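Local coordinates for NYN domain-containing protein (Vibrio parahaemolyticus, PDB 2QIP), which is of uncharacterised function but belongs to the NYN family of PIN-like domains and may act as an RNA nuclease, as its family suggests, at residues D95-I103 / D118-I128. Sequence-based numbering, arbitrary orientation.
Sequences DVGITLDAI and DGDFSLLVERI. With EDO (1,2-ethanediol), chain E.
Asp95 and Asp118 bring their carboxylates together from opposite directions, the planes 52° apart, in the acidic cluster expected of a PIN-like NYN domain. Helices 95-105 and 122-132 lie side by side against the parallel sheet, with strand 111-115 between them in sequence; the segments 95-103 and 122-128 run 10° from parallel. Asp95 OD2 stands only 2.9 Å from Asp118 OD2. A water donates to Asp95 OD2 and can also bond Asp120 OD2, at 2.7 Å, linking the acids; in related PIN-like nucleases such a cluster typically binds a divalent metal. Asp118 is further fixed by an Asx turn, its OD1 accepting from the backbone N of Asp120, while Asp120 OD1 forms a salt bridge with Lys80 of the second subunit.

With CG anti to the carbonyl carbon (chi1 -72°), the Phe121 ring swings across to Asp95 and Ile98, its CZ 3.3 Å from Asp95 OD1. Ile98 crosses the ring at about a right angle, its CG2 3.7 Å from Phe121 CE1; both side chains also rest on Leu114 of strand 111-115. Farther along, Leu124 is a knob in a hole formed by Ile98, Thr99, Ala102 and Ile103; small Ala102 gives the knob room, its CB 3.7 Å from Leu124 CD2. Ile103 slides past Ile128 in the opposite direction, CD1 4.0 Å from Ile128 CG1. Thr99 suits this buried helix because its hydroxyl is satisfied within it: OG1, in plane at the Phe121 ring edge and 4.0 Å from CE1, donates to Asp95 O at 2.7 Å, on the opposite face of that carbonyl's plane from Thr99 N.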
loop_
_atom_site.group_PDB
_atom_site.type_symbol
_atom_site.label_atom_id
_atom_site.label_comp_id
_atom_site.label_asym_id
_atom_site.label_seq_id
_atom_site.Cartn_x
_atom_site.Cartn_y
_atom_site.Cartn_z
ATOM N N ASP A 95 3.715 -1.613 3.418
ATOM C CA ASP A 95 2.312 -1.255 3.214
ATOM C C ASP A 95 1.732 -1.764 1.901
ATOM O O ASP A 95 0.586 -2.211 1.867
ATOM C CB ASP A 95 2.074 0.252 3.354
ATOM C CG ASP A 95 2.310 0.759 4.781
ATOM O OD1 ASP A 95 2.814 0.001 5.640
ATOM O OD2 ASP A 95 1.969 1.948 5.033
ATOM N N VAL A 96 2.483 -1.635 0.807
ATOM C CA VAL A 96 1.972 -2.110 -0.479
ATOM C C VAL A 96 1.710 -3.628 -0.412
ATOM O O VAL A 96 0.637 -4.098 -0.787
ATOM C CB VAL A 96 2.904 -1.752 -1.684
ATOM C CG1 VAL A 96 2.437 -2.481 -2.952
ATOM C CG2 VAL A 96 2.919 -0.219 -1.910
ATOM N N GLY A 97 2.674 -4.400 0.092
ATOM C CA GLY A 97 2.502 -5.847 0.059
ATOM C C GLY A 97 1.429 -6.359 1.016
ATOM O O GLY A 97 0.692 -7.297 0.695
ATOM N N ILE A 98 1.314 -5.731 2.185
ATOM C CA ILE A 98 0.246 -6.072 3.132
ATOM C C ILE A 98 -1.129 -5.741 2.537
ATOM O O ILE A 98 -2.072 -6.547 2.649
ATOM C CB ILE A 98 0.490 -5.370 4.501
ATOM C CG1 ILE A 98 1.677 -6.052 5.209
ATOM C CG2 ILE A 98 -0.766 -5.428 5.405
ATOM C CD1 ILE A 98 2.163 -5.325 6.488
ATOM N N THR A 99 -1.230 -4.587 1.868
ATOM C CA THR A 99 -2.468 -4.201 1.217
ATOM C C THR A 99 -2.861 -5.227 0.158
ATOM O O THR A 99 -4.019 -5.671 0.114
ATOM C CB THR A 99 -2.369 -2.788 0.634
ATOM O OG1 THR A 99 -2.112 -1.879 1.708
ATOM C CG2 THR A 99 -3.651 -2.355 -0.070
ATOM N N LEU A 100 -1.905 -5.607 -0.698
ATOM C CA LEU A 100 -2.195 -6.603 -1.747
ATOM C C LEU A 100 -2.717 -7.916 -1.147
ATOM O O LEU A 100 -3.716 -8.477 -1.608
ATOM C CB LEU A 100 -0.934 -6.895 -2.550
ATOM C CG LEU A 100 -0.473 -5.784 -3.478
ATOM C CD1 LEU A 100 0.909 -6.154 -3.998
ATOM C CD2 LEU A 100 -1.448 -5.556 -4.618
ATOM N N ASP A 101 -2.017 -8.415 -0.136
ATOM C CA ASP A 101 -2.350 -9.723 0.428
ATOM C C ASP A 101 -3.647 -9.697 1.239
ATOM O O ASP A 101 -4.402 -10.685 1.219
ATOM C CB ASP A 101 -1.187 -10.239 1.297
ATOM C CG ASP A 101 -0.007 -10.743 0.481
ATOM O OD1 ASP A 101 -0.110 -10.864 -0.772
ATOM O OD2 ASP A 101 1.028 -11.048 1.131
ATOM N N ALA A 102 -3.897 -8.604 1.960
ATOM C CA ALA A 102 -5.086 -8.530 2.794
ATOM C C ALA A 102 -6.334 -8.534 1.911
ATOM O O ALA A 102 -7.309 -9.216 2.214
ATOM C CB ALA A 102 -5.053 -7.290 3.658
ATOM N N ILE A 103 -6.304 -7.772 0.816
ATOM C CA ILE A 103 -7.459 -7.817 -0.111
ATOM C C ILE A 103 -7.627 -9.180 -0.761
ATOM O O ILE A 103 -8.762 -9.669 -0.924
ATOM C CB ILE A 103 -7.338 -6.754 -1.196
ATOM C CG1 ILE A 103 -7.630 -5.403 -0.586
ATOM C CG2 ILE A 103 -8.276 -7.047 -2.397
ATOM C CD1 ILE A 103 -9.100 -5.212 -0.057
ATOM N N ASP A 118 -0.234 1.522 12.049
ATOM C CA ASP A 118 -0.079 2.497 10.963
ATOM C C ASP A 118 -1.437 2.931 10.392
ATOM O O ASP A 118 -2.164 2.130 9.783
ATOM C CB ASP A 118 0.811 1.853 9.888
ATOM C CG ASP A 118 1.135 2.771 8.708
ATOM O OD1 ASP A 118 0.482 3.817 8.513
ATOM O OD2 ASP A 118 2.071 2.388 7.937
ATOM N N GLY A 119 -1.785 4.196 10.607
ATOM C CA GLY A 119 -3.070 4.702 10.183
ATOM C C GLY A 119 -3.319 4.643 8.686
ATOM O O GLY A 119 -4.474 4.714 8.261
ATOM N N ASP A 120 -2.272 4.536 7.870
ATOM C CA ASP A 120 -2.525 4.416 6.433
ATOM C C ASP A 120 -3.332 3.161 6.105
ATOM O O ASP A 120 -3.988 3.087 5.067
ATOM C CB ASP A 120 -1.245 4.473 5.613
ATOM C CG ASP A 120 -0.781 5.896 5.371
ATOM O OD1 ASP A 120 -1.653 6.790 5.358
ATOM O OD2 ASP A 120 0.442 6.115 5.208
ATOM N N PHE A 121 -3.284 2.178 6.995
ATOM C CA PHE A 121 -4.082 0.965 6.763
ATOM C C PHE A 121 -5.594 1.197 6.954
ATOM O O PHE A 121 -6.406 0.309 6.634
ATOM C CB PHE A 121 -3.595 -0.201 7.609
ATOM C CG PHE A 121 -2.279 -0.776 7.165
ATOM C CD1 PHE A 121 -2.097 -1.210 5.858
ATOM C CD2 PHE A 121 -1.222 -0.902 8.061
ATOM C CE1 PHE A 121 -0.850 -1.756 5.450
ATOM C CE2 PHE A 121 -0.013 -1.447 7.662
ATOM C CZ PHE A 121 0.194 -1.875 6.361
ATOM N N SER A 122 -5.984 2.388 7.429
ATOM C CA SER A 122 -7.415 2.691 7.538
ATOM C C SER A 122 -8.118 2.489 6.201
ATOM O O SER A 122 -9.258 1.998 6.171
ATOM C CB SER A 122 -7.639 4.134 8.004
ATOM O OG SER A 122 -7.034 4.296 9.265
ATOM N N LEU A 123 -7.460 2.881 5.103
ATOM C CA LEU A 123 -8.100 2.727 3.802
ATOM C C LEU A 123 -8.298 1.260 3.446
ATOM O O LEU A 123 -9.281 0.888 2.772
ATOM C CB LEU A 123 -7.325 3.425 2.691
ATOM C CG LEU A 123 -7.556 4.941 2.553
ATOM C CD1 LEU A 123 -7.014 5.713 3.748
ATOM C CD2 LEU A 123 -6.932 5.453 1.267
ATOM N N LEU A 124 -7.368 0.429 3.901
ATOM C CA LEU A 124 -7.452 -1.013 3.654
ATOM C C LEU A 124 -8.583 -1.636 4.466
ATOM O O LEU A 124 -9.368 -2.446 3.940
ATOM C CB LEU A 124 -6.112 -1.678 3.983
ATOM C CG LEU A 124 -6.118 -3.208 4.092
ATOM C CD1 LEU A 124 -6.515 -3.882 2.769
ATOM C CD2 LEU A 124 -4.744 -3.674 4.597
ATOM N N VAL A 125 -8.690 -1.245 5.741
ATOM C CA VAL A 125 -9.776 -1.743 6.580
ATOM C C VAL A 125 -11.124 -1.388 5.937
ATOM O O VAL A 125 -12.007 -2.252 5.782
ATOM C CB VAL A 125 -9.654 -1.159 8.003
ATOM C CG1 VAL A 125 -10.913 -1.428 8.820
ATOM C CG2 VAL A 125 -8.369 -1.699 8.683
ATOM N N GLU A 126 -11.279 -0.123 5.556
ATOM C CA GLU A 126 -12.517 0.340 4.924
ATOM C C GLU A 126 -12.818 -0.483 3.669
ATOM O O GLU A 126 -13.959 -0.864 3.439
ATOM C CB GLU A 126 -12.415 1.827 4.581
ATOM C CG GLU A 126 -13.570 2.396 3.774
ATOM C CD GLU A 126 -13.320 3.844 3.390
ATOM O OE1 GLU A 126 -12.403 4.108 2.576
ATOM O OE2 GLU A 126 -14.028 4.707 3.933
ATOM N N ARG A 127 -11.810 -0.747 2.843
ATOM C CA ARG A 127 -12.055 -1.440 1.570
ATOM C C ARG A 127 -12.462 -2.896 1.810
ATOM O O ARG A 127 -13.303 -3.437 1.087
ATOM C CB ARG A 127 -10.824 -1.373 0.671
ATOM C CG ARG A 127 -11.143 -1.596 -0.805
ATOM C CD ARG A 127 -11.974 -0.470 -1.428
ATOM N NE ARG A 127 -11.351 0.847 -1.281
ATOM C CZ ARG A 127 -10.612 1.452 -2.220
ATOM N NH1 ARG A 127 -10.381 0.868 -3.379
ATOM N NH2 ARG A 127 -10.049 2.633 -1.972
ATOM N N ILE A 128 -11.858 -3.547 2.805
ATOM C CA ILE A 128 -12.275 -4.911 3.151
ATOM C C ILE A 128 -13.753 -4.928 3.579
ATOM O O ILE A 128 -14.536 -5.797 3.165
ATOM C CB ILE A 128 -11.404 -5.462 4.290
ATOM C CG1 ILE A 128 -9.989 -5.737 3.780
ATOM C CG2 ILE A 128 -12.024 -6.749 4.865
ATOM C CD1 ILE A 128 -8.957 -5.960 4.904
HETATM C C1 EDO E . -10.608 5.479 5.624
HETATM O O1 EDO E . -10.946 6.049 4.351
HETATM C C2 EDO E . -10.238 6.631 6.544
HETATM O O2 EDO E . -11.407 7.441 6.728
HETATM O O HOH W 1 2.376 4.372 6.000
#